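Side-chain contact in toluene, o-xylene monooxygenase oxygenase subunit (Pseudomonas stutzeri, PDB 2INC), which probably serves as the helical partner subunit, without its own diiron centre, of an oxygenase that hydroxylates toluene and o-xylene: residues 92-97 and 244-249. Residues are numbered along the deposited sequence; the frame is centred on the assembly and turned at random.
Sequences GLFDQL and GLLAQA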
loop_
_atom_site.group_PDB
_atom_site.type_symbol
_atom_site.label_atom_id
_atom_site.label_comp_id
_atom_site.label_asym_id
_atom_site.label_seq_id
_atom_site.Cartn_x
_atom_site.Cartn_y
_atom_site.Cartn_z
ATOM N N GLY B 92 6.349 0.952 23.229
ATOM C CA GLY B 92 6.617 -0.312 23.837
ATOM C C GLY B 92 7.186 -0.160 25.232
ATOM O O GLY B 92 6.754 -0.873 26.140
ATOM N N LEU B 93 8.191 0.716 25.396
ATOM C CA LEU B 93 8.761 1.007 26.722
ATOM C C LEU B 93 7.706 1.403 27.685
ATOM O O LEU B 93 7.664 0.880 28.794
ATOM C CB LEU B 93 9.753 2.154 26.714
ATOM C CG LEU B 93 11.138 1.744 26.237
ATOM C CD1 LEU B 93 12.084 2.977 26.118
ATOM C CD2 LEU B 93 11.695 0.657 27.194
ATOM N N PHE B 94 6.867 2.350 27.296
ATOM C CA PHE B 94 5.778 2.777 28.185
ATOM C C PHE B 94 4.903 1.583 28.558
ATOM O O PHE B 94 4.501 1.425 29.718
ATOM C CB PHE B 94 4.911 3.826 27.509
ATOM C CG PHE B 94 5.593 5.191 27.334
ATOM C CD1 PHE B 94 4.917 6.217 26.666
ATOM C CD2 PHE B 94 6.877 5.432 27.823
ATOM C CE1 PHE B 94 5.484 7.446 26.493
ATOM C CE2 PHE B 94 7.484 6.704 27.638
ATOM C CZ PHE B 94 6.759 7.704 26.993
ATOM N N ASP B 95 4.564 0.760 27.559
ATOM C CA ASP B 95 3.603 -0.318 27.797
ATOM C C ASP B 95 4.259 -1.344 28.691
ATOM O O ASP B 95 3.695 -1.783 29.650
ATOM C CB ASP B 95 3.210 -0.927 26.464
ATOM C CG ASP B 95 2.190 -2.046 26.558
ATOM O OD1 ASP B 95 1.317 -2.052 27.467
ATOM O OD2 ASP B 95 2.179 -2.856 25.586
ATOM N N GLN B 96 5.475 -1.752 28.350
ATOM C CA GLN B 96 6.083 -2.879 29.038
ATOM C C GLN B 96 6.610 -2.514 30.443
ATOM O O GLN B 96 6.558 -3.337 31.367
ATOM C CB GLN B 96 7.071 -3.565 28.049
ATOM C CG GLN B 96 6.142 -4.159 26.914
ATOM C CD GLN B 96 6.758 -5.215 26.041
ATOM O OE1 GLN B 96 7.405 -6.110 26.539
ATOM N NE2 GLN B 96 6.489 -5.144 24.696
ATOM N N LEU B 97 6.996 -1.250 30.652
ATOM C CA LEU B 97 7.498 -0.837 31.960
ATOM C C LEU B 97 6.314 -0.620 32.924
ATOM O O LEU B 97 6.430 -0.928 34.113
ATOM C CB LEU B 97 8.467 0.369 31.847
ATOM C CG LEU B 97 9.871 -0.045 31.354
ATOM C CD1 LEU B 97 10.753 1.169 31.057
ATOM C CD2 LEU B 97 10.562 -0.917 32.382
ATOM N N GLY B 244 15.488 7.424 31.742
ATOM C CA GLY B 244 16.853 7.243 31.201
ATOM C C GLY B 244 16.699 6.896 29.730
ATOM O O GLY B 244 17.279 7.545 28.883
ATOM N N LEU B 245 15.839 5.932 29.424
ATOM C CA LEU B 245 15.656 5.534 28.009
ATOM C C LEU B 245 14.901 6.533 27.135
ATOM O O LEU B 245 15.249 6.709 25.974
ATOM C CB LEU B 245 14.987 4.160 27.928
ATOM C CG LEU B 245 15.865 3.019 28.437
ATOM C CD1 LEU B 245 15.023 1.740 28.520
ATOM C CD2 LEU B 245 17.103 2.801 27.535
ATOM N N LEU B 246 13.835 7.115 27.686
ATOM C CA LEU B 246 13.032 8.132 27.014
ATOM C C LEU B 246 13.915 9.310 26.563
ATOM O O LEU B 246 13.812 9.776 25.409
ATOM C CB LEU B 246 11.942 8.641 27.974
ATOM C CG LEU B 246 10.970 9.665 27.375
ATOM C CD1 LEU B 246 10.378 9.046 26.070
ATOM C CD2 LEU B 246 9.808 10.037 28.391
ATOM N N ALA B 247 14.772 9.801 27.456
ATOM C CA ALA B 247 15.584 10.959 27.163
ATOM C C ALA B 247 16.600 10.625 26.074
ATOM O O ALA B 247 16.900 11.429 25.171
ATOM C CB ALA B 247 16.282 11.466 28.486
ATOM N N GLN B 248 17.150 9.421 26.134
ATOM C CA GLN B 248 18.090 9.008 25.068
ATOM C C GLN B 248 17.352 8.901 23.709
ATOM O O GLN B 248 17.924 9.256 22.669
ATOM C CB GLN B 248 18.722 7.668 25.451
ATOM C CG GLN B 248 19.718 7.134 24.427
ATOM C CD GLN B 248 20.331 5.835 24.901
ATOM O OE1 GLN B 248 20.103 5.434 26.041
ATOM N NE2 GLN B 248 21.111 5.171 24.039
ATOM N N ALA B 249 16.086 8.405 23.731
ATOM C CA ALA B 249 15.261 8.291 22.517
ATOM C C ALA B 249 15.020 9.683 21.921
ATOM O O ALA B 249 15.078 9.880 20.725
ATOM C CB ALA B 249 13.959 7.652 22.831
#
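Leu93 and Phe94 of helix 76-99 meet Leu245 and Leu246 of helix 241-268 in an antiparallel helix pair of the ferritin-like, all-helical fold. Their CA atoms come no nearer than 8.3 Å, between Leu93 and Leu246, and side chains alone bridge the gap, as two neighbouring apolar pairs. In the first pair the leucines cross at about a right angle. Leu93 CD1 presses on the CB of Leu245 at 3.6 Å. Leu93 CD2 reaches the CD1 methyl of Leu245 at 3.7 Å. Leu93 CD1 lies close to the same methyl, so both branches of the Leu93 fork touch it. In the second pair Phe94 offers the far end of its ring. The CE2-CZ bond of Phe94 meets both methyls of Leu246 obliquely, with Phe94 CZ 4.0 Å from Leu246 CD1 and 4.1 Å from Leu246 CD2. Leu246 turns its fork to the ring because its CG stands anti to the backbone N (chi1 -177°), whereas Leu245 has its CG beside the backbone N (chi1 -68°) and directs CD1 to Leu93. The Phe94 ring also lies nearly parallel to that of Tyr164 on helix 142-172, and Leu246 packs on His161 of the same helix, which ties the pair to a third helix. The second copy of this subunit adjoins the contact: its Tyr89 packs on Leu93, and its Gln248 NE2 donates to Gln96 O. Replacing Phe94 by an alanine is likely to leave both Leu246 methyls and the Tyr164 ring without their shared neighbour and open a gap between the three helices. No hydrogen bond or ion pair crosses between the segments; all four touching residues are buried, so exclusion of water and the fit of methyls and ring hold this join.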